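Local coordinates for protein glycerol kinase, putative (Plasmodium falciparum, PDB 2W40) that probably phosphorylates glycerol with ATP to give sn-glycerol 3-phosphate, as other glycerol kinases of the FGGY family do, at residues E86-W91 / A162-I167; P98-I103 / I143-Q148. One frame throughout, in Å; residues are numbered along the deposited sequence.

Contact 1 of 2, residues E86-W91 / A162-I167; sequences ETVIIW and AVIGNI. With EDO (1,2-ethanediol), chain B.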
loop_
_atom_site.group_PDB
_atom_site.type_symbol
_atom_site.label_atom_id
_atom_site.label_comp_id
_atom_site.label_asym_id
_atom_site.label_seq_id
_atom_site.Cartn_x
_atom_site.Cartn_y
_atom_site.Cartn_z
ATOM N N GLU C 86 7.520 -17.237 -22.741
ATOM C CA GLU C 86 6.163 -16.781 -23.033
ATOM C C GLU C 86 6.100 -15.436 -23.783
ATOM O O GLU C 86 5.276 -15.239 -24.635
ATOM C CB GLU C 86 5.267 -16.738 -21.827
ATOM C CG GLU C 86 5.029 -18.087 -21.117
ATOM C CD GLU C 86 6.024 -18.393 -19.999
ATOM O OE1 GLU C 86 6.710 -17.459 -19.509
ATOM O OE2 GLU C 86 6.113 -19.573 -19.564
ATOM N N THR C 87 6.960 -14.527 -23.396
ATOM C CA THR C 87 7.084 -13.221 -24.032
ATOM C C THR C 87 7.180 -13.477 -25.541
ATOM O O THR C 87 7.906 -14.348 -25.999
ATOM C CB THR C 87 8.343 -12.540 -23.529
ATOM O OG1 THR C 87 8.169 -12.295 -22.122
ATOM C CG2 THR C 87 8.604 -11.208 -24.294
ATOM N N VAL C 88 6.408 -12.675 -26.297
ATOM C CA VAL C 88 6.219 -12.955 -27.743
ATOM C C VAL C 88 6.409 -11.651 -28.552
ATOM O O VAL C 88 5.963 -10.552 -28.149
ATOM C CB VAL C 88 4.898 -13.725 -28.064
ATOM C CG1 VAL C 88 3.713 -12.848 -27.710
ATOM C CG2 VAL C 88 4.865 -14.205 -29.514
ATOM N N ILE C 89 7.054 -11.857 -29.689
ATOM C CA ILE C 89 7.278 -10.769 -30.711
ATOM C C ILE C 89 6.819 -11.394 -32.057
ATOM O O ILE C 89 7.084 -12.548 -32.371
ATOM C CB ILE C 89 8.737 -10.288 -30.803
ATOM C CG1 ILE C 89 9.280 -9.829 -29.441
ATOM C CG2 ILE C 89 8.923 -9.124 -31.829
ATOM C CD1 ILE C 89 10.782 -10.134 -29.444
ATOM N N ILE C 90 6.153 -10.559 -32.841
ATOM C CA ILE C 90 5.783 -10.895 -34.232
ATOM C C ILE C 90 6.545 -9.836 -35.093
ATOM O O ILE C 90 6.455 -8.586 -34.875
ATOM C CB ILE C 90 4.262 -10.890 -34.517
ATOM C CG1 ILE C 90 3.559 -11.823 -33.515
ATOM C CG2 ILE C 90 3.926 -11.288 -35.976
ATOM C CD1 ILE C 90 2.024 -11.930 -33.641
ATOM N N TRP C 91 7.327 -10.355 -36.033
ATOM C CA TRP C 91 8.133 -9.480 -36.865
ATOM C C TRP C 91 8.046 -9.842 -38.352
ATOM O O TRP C 91 7.557 -10.870 -38.718
ATOM C CB TRP C 91 9.608 -9.463 -36.465
ATOM C CG TRP C 91 10.394 -10.750 -36.501
ATOM C CD1 TRP C 91 11.213 -11.188 -37.501
ATOM C CD2 TRP C 91 10.542 -11.740 -35.424
ATOM N NE1 TRP C 91 11.798 -12.369 -37.178
ATOM C CE2 TRP C 91 11.443 -12.737 -35.900
ATOM C CE3 TRP C 91 9.973 -11.894 -34.165
ATOM C CZ2 TRP C 91 11.833 -13.822 -35.100
ATOM C CZ3 TRP C 91 10.369 -12.984 -33.361
ATOM C CH2 TRP C 91 11.287 -13.927 -33.824
ATOM N N ALA C 162 5.254 -12.876 -41.895
ATOM C CA ALA C 162 5.584 -12.631 -40.491
ATOM C C ALA C 162 6.288 -13.879 -39.902
ATOM O O ALA C 162 6.115 -14.989 -40.389
ATOM C CB ALA C 162 4.328 -12.302 -39.645
ATOM N N VAL C 163 7.031 -13.653 -38.810
ATOM C CA VAL C 163 7.556 -14.706 -37.925
ATOM C C VAL C 163 6.930 -14.406 -36.554
ATOM O O VAL C 163 6.964 -13.205 -36.073
ATOM C CB VAL C 163 9.098 -14.659 -37.877
ATOM C CG1 VAL C 163 9.623 -15.738 -36.919
ATOM C CG2 VAL C 163 9.722 -14.868 -39.207
ATOM N N ILE C 164 6.414 -15.473 -35.888
ATOM C CA ILE C 164 5.948 -15.354 -34.501
ATOM C C ILE C 164 7.030 -16.080 -33.675
ATOM O O ILE C 164 7.281 -17.259 -33.866
ATOM C CB ILE C 164 4.604 -16.088 -34.257
ATOM C CG1 ILE C 164 3.548 -15.537 -35.264
ATOM C CG2 ILE C 164 4.144 -15.964 -32.817
ATOM C CD1 ILE C 164 2.193 -16.196 -35.079
ATOM N N GLY C 165 7.610 -15.366 -32.746
ATOM C CA GLY C 165 8.672 -15.955 -31.938
ATOM C C GLY C 165 8.750 -15.536 -30.493
ATOM O O GLY C 165 8.459 -14.390 -30.133
ATOM N N ASN C 166 9.182 -16.488 -29.671
ATOM C CA ASN C 166 9.608 -16.137 -28.368
ATOM C C ASN C 166 10.996 -15.439 -28.372
ATOM O O ASN C 166 11.601 -15.307 -29.392
ATOM C CB ASN C 166 9.583 -17.318 -27.451
ATOM C CG ASN C 166 8.163 -17.931 -27.175
ATOM O OD1 ASN C 166 8.032 -19.177 -27.242
ATOM N ND2 ASN C 166 7.127 -17.116 -26.875
ATOM N N ILE C 167 11.521 -15.055 -27.219
ATOM C CA ILE C 167 12.725 -14.241 -27.183
ATOM C C ILE C 167 13.944 -15.026 -27.739
ATOM O O ILE C 167 14.790 -14.500 -28.393
ATOM C CB ILE C 167 12.989 -13.736 -25.760
ATOM C CG1 ILE C 167 11.958 -12.665 -25.364
ATOM C CG2 ILE C 167 14.477 -13.263 -25.542
ATOM C CD1 ILE C 167 12.245 -11.312 -26.006
HETATM C C1 EDO B . 5.649 -18.639 -30.210
HETATM O O1 EDO B . 5.918 -17.244 -30.216
HETATM C C2 EDO B . 5.694 -19.286 -31.573
HETATM O O2 EDO B . 7.046 -19.357 -32.066
HETATM O O HOH W 1 10.053 -15.581 -24.781
#

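Contact 2 of 2, residues P98-I103 / I143-Q148; sequences PLYNAI and ILWLIQ. With EDO (1,2-ethanediol), chain D.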
loop_
_atom_site.group_PDB
_atom_site.type_symbol
_atom_site.label_atom_id
_atom_site.label_comp_id
_atom_site.label_asym_id
_atom_site.label_seq_id
_atom_site.Cartn_x
_atom_site.Cartn_y
_atom_site.Cartn_z
ATOM N N PRO C 98 10.139 -5.538 -36.126
ATOM C CA PRO C 98 9.014 -5.899 -35.269
ATOM C C PRO C 98 7.761 -5.188 -35.712
ATOM O O PRO C 98 7.822 -4.016 -36.051
ATOM C CB PRO C 98 9.429 -5.410 -33.868
ATOM C CG PRO C 98 10.852 -5.356 -33.924
ATOM C CD PRO C 98 11.251 -4.980 -35.325
ATOM N N LEU C 99 6.641 -5.898 -35.656
ATOM C CA LEU C 99 5.379 -5.292 -36.030
ATOM C C LEU C 99 4.702 -4.681 -34.808
ATOM O O LEU C 99 3.683 -4.004 -34.957
ATOM C CB LEU C 99 4.527 -6.336 -36.758
ATOM C CG LEU C 99 5.088 -6.876 -38.076
ATOM C CD1 LEU C 99 4.222 -8.005 -38.461
ATOM C CD2 LEU C 99 4.993 -5.880 -39.175
ATOM N N TYR C 100 5.197 -5.015 -33.604
ATOM C CA TYR C 100 4.723 -4.512 -32.362
ATOM C C TYR C 100 5.787 -4.777 -31.327
ATOM O O TYR C 100 6.646 -5.571 -31.567
ATOM C CB TYR C 100 3.416 -5.222 -31.993
ATOM C CG TYR C 100 2.675 -4.520 -30.827
ATOM C CD1 TYR C 100 1.869 -3.444 -31.077
ATOM C CD2 TYR C 100 2.754 -4.975 -29.487
ATOM C CE1 TYR C 100 1.229 -2.762 -29.995
ATOM C CE2 TYR C 100 2.099 -4.382 -28.464
ATOM C CZ TYR C 100 1.311 -3.268 -28.694
ATOM O OH TYR C 100 0.632 -2.562 -27.706
ATOM N N ASN C 101 5.719 -4.108 -30.174
ATOM C CA ASN C 101 6.608 -4.452 -29.044
ATOM C C ASN C 101 6.494 -5.919 -28.666
ATOM O O ASN C 101 5.507 -6.577 -28.932
ATOM C CB ASN C 101 6.316 -3.618 -27.818
ATOM C CG ASN C 101 6.967 -2.205 -27.816
ATOM O OD1 ASN C 101 6.485 -1.288 -27.068
ATOM N ND2 ASN C 101 7.924 -1.974 -28.628
ATOM N N ALA C 102 7.475 -6.418 -27.922
ATOM C CA ALA C 102 7.283 -7.685 -27.229
ATOM C C ALA C 102 6.139 -7.476 -26.199
ATOM O O ALA C 102 6.150 -6.540 -25.466
ATOM C CB ALA C 102 8.587 -8.159 -26.541
ATOM N N ILE C 103 5.198 -8.447 -26.099
ATOM C CA ILE C 103 4.247 -8.523 -25.038
ATOM C C ILE C 103 4.725 -9.601 -24.060
ATOM O O ILE C 103 4.927 -10.771 -24.434
ATOM C CB ILE C 103 2.819 -8.863 -25.513
ATOM C CG1 ILE C 103 2.316 -7.749 -26.491
ATOM C CG2 ILE C 103 1.874 -8.895 -24.290
ATOM C CD1 ILE C 103 0.947 -8.002 -27.116
ATOM N N ILE C 143 -0.750 -13.521 -28.906
ATOM C CA ILE C 143 -0.653 -13.550 -30.327
ATOM C C ILE C 143 -2.069 -13.203 -30.860
ATOM O O ILE C 143 -2.217 -12.451 -31.821
ATOM C CB ILE C 143 -0.250 -14.951 -30.777
ATOM C CG1 ILE C 143 1.254 -15.275 -30.372
ATOM C CG2 ILE C 143 -0.444 -15.124 -32.301
ATOM C CD1 ILE C 143 1.641 -16.847 -30.373
ATOM N N LEU C 144 -3.094 -13.886 -30.301
ATOM C CA LEU C 144 -4.470 -13.619 -30.677
ATOM C C LEU C 144 -4.835 -12.140 -30.542
ATOM O O LEU C 144 -5.424 -11.514 -31.455
ATOM C CB LEU C 144 -5.419 -14.478 -29.910
ATOM C CG LEU C 144 -6.948 -14.296 -30.232
ATOM C CD1 LEU C 144 -7.278 -14.557 -31.692
ATOM C CD2 LEU C 144 -7.765 -15.210 -29.269
ATOM N N TRP C 145 -4.495 -11.536 -29.451
ATOM C CA TRP C 145 -4.751 -10.148 -29.263
ATOM C C TRP C 145 -4.118 -9.306 -30.362
ATOM O O TRP C 145 -4.753 -8.381 -30.915
ATOM C CB TRP C 145 -4.209 -9.682 -27.914
ATOM C CG TRP C 145 -4.589 -8.275 -27.566
ATOM C CD1 TRP C 145 -5.695 -7.874 -26.854
ATOM C CD2 TRP C 145 -3.892 -7.082 -27.904
ATOM N NE1 TRP C 145 -5.675 -6.511 -26.722
ATOM C CE2 TRP C 145 -4.628 -6.005 -27.387
ATOM C CE3 TRP C 145 -2.732 -6.814 -28.631
ATOM C CZ2 TRP C 145 -4.201 -4.692 -27.507
ATOM C CZ3 TRP C 145 -2.318 -5.504 -28.760
ATOM C CH2 TRP C 145 -3.094 -4.467 -28.240
ATOM N N LEU C 146 -2.864 -9.581 -30.695
ATOM C CA LEU C 146 -2.129 -8.855 -31.770
ATOM C C LEU C 146 -2.863 -8.967 -33.120
ATOM O O LEU C 146 -3.043 -7.985 -33.823
ATOM C CB LEU C 146 -0.667 -9.314 -31.863
ATOM C CG LEU C 146 0.167 -8.791 -30.701
ATOM C CD1 LEU C 146 1.492 -9.627 -30.668
ATOM C CD2 LEU C 146 0.375 -7.290 -30.852
ATOM N N ILE C 147 -3.302 -10.152 -33.473
ATOM C CA ILE C 147 -4.027 -10.446 -34.704
ATOM C C ILE C 147 -5.364 -9.698 -34.715
ATOM O O ILE C 147 -5.688 -9.059 -35.700
ATOM C CB ILE C 147 -4.303 -11.968 -34.800
ATOM C CG1 ILE C 147 -3.026 -12.762 -35.136
ATOM C CG2 ILE C 147 -5.311 -12.377 -35.888
ATOM C CD1 ILE C 147 -3.238 -14.288 -34.970
ATOM N N GLN C 148 -6.075 -9.694 -33.586
ATOM C CA GLN C 148 -7.351 -9.029 -33.485
ATOM C C GLN C 148 -7.251 -7.530 -33.488
ATOM O O GLN C 148 -8.243 -6.854 -33.857
ATOM C CB GLN C 148 -8.106 -9.459 -32.225
ATOM C CG GLN C 148 -8.602 -10.852 -32.220
ATOM C CD GLN C 148 -9.526 -11.105 -31.073
ATOM O OE1 GLN C 148 -9.618 -10.306 -30.105
ATOM N NE2 GLN C 148 -10.250 -12.216 -31.170
HETATM C C1 EDO D . 0.573 0.513 -28.544
HETATM O O1 EDO D . -0.651 -0.402 -28.536
HETATM C C2 EDO D . 1.838 0.556 -27.588
HETATM O O2 EDO D . 3.006 -0.382 -27.830
#

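Contact 1 of 2, residues E86-W91 / A162-I167
The Trp91 indole lies across the neighbouring strand with Val163 over one face: Val163 CB sits 3.8 Å from the centroid of the five-membered ring of Trp91, a CH-pi contact, and Val163 CG1 comes to 3.4 Å from Trp91 CZ2. Turning CG between the backbone N and carbonyl carbon (chi1 60°) brings the six-membered ring against Gly165, whose lack of a side chain leaves room for CH2. Trp170 and Phe173 meet the same indole edge-to-face. A second flat group, the Asn166 amide, hydrogen-bonds through ND2 to Thr87 O at 3.0 Å, from above that carbonyl's plane; ND2 also hydrogen-bonds to Ser139 OG.

Strands 88-92 and 162-166 form an antiparallel two-stranded ribbon in the N-terminal FGGY domain. Ile89 pairs with Gly165, and Trp91 with Val163, each through two backbone hydrogen bonds; Gly165 N to Ile89 O is 2.9 Å and nearly straight at 170°. On the face of Ile90 and Ile164, these two lie side by side, and Val88 CG2 meets Ile164 CG2 at 3.8 Å. An ethanediol, probably from the crystallisation liquor, hydrogen-bonds through O2 to Ile164 O at 2.8 Å. Beyond the ribbon, Glu86 OE1 hydrogen-bonds to bound glycerol and OE2 forms a salt bridge with Arg189.

Contact 2 of 2, residues P98-I103 / I143-Q148
Tyr100 and Leu146 make the CH-pi part of the contact: Leu146 CD2 lies over one face of the phenol, 3.9 Å from the centroid of the Tyr100 ring and 28° off its normal. With Tyr100 CG anti to the backbone N (chi1 -167°), the ring reaches helix 140-149 from the loop after strand 88-92, in the N-terminal FGGY domain and away from the ADP-binding residues.

Apolar packing continues at Ile103, on the short strand 102-103. Ile103 and Leu146 reach toward each other tip to tip, Ile103 CD1 lying 3.8 Å from Leu146 CG, while that CD1 also approaches the indole of Trp145, 4.2 Å from CE3. Looser contact joins the two aromatic side chains, with Tyr100 CZ 4.3 Å from Trp145 CZ3.

Polar bonds leave the interface rather than cross it. Tyr100 OH accepts a 2.6 Å hydrogen bond from O1 of an ethanediol, which approaches at the ring edge; Glu46 also hydrogen-bonds to this hydroxyl, and Arg109 bridges from it to a cation-pi contact with Trp145. Helix and loop thus meet directly through hydrocarbon and ring surfaces, while bonds at the phenol's outer end should restrain the ring that Leu146 packs against.

From the N terminus, after strands 3-11 to 74-83, the chain enters strand 88-92, turns back through 98-103, runs through helices 111-118 and 123-130 to helix 140-149, and reaches strand 162-166 after helix 151-158. Contact 2 closes the inner loop, from 98-103 to 143-148; contact 1 closes the outer one, from 86-91 to 162-167, so the two nest without crossing. Segment 98-103 runs beside strand 88-92, with probable hydrogen bonds from Leu99 N to Ile90 O and from Ile103 N to Val88 O. Ile143 packs on Ile164, and Leu146 on Ile90. Together the contacts join the ribbon, the short strand 102-103 and helix 140-149 within the N-terminal FGGY domain.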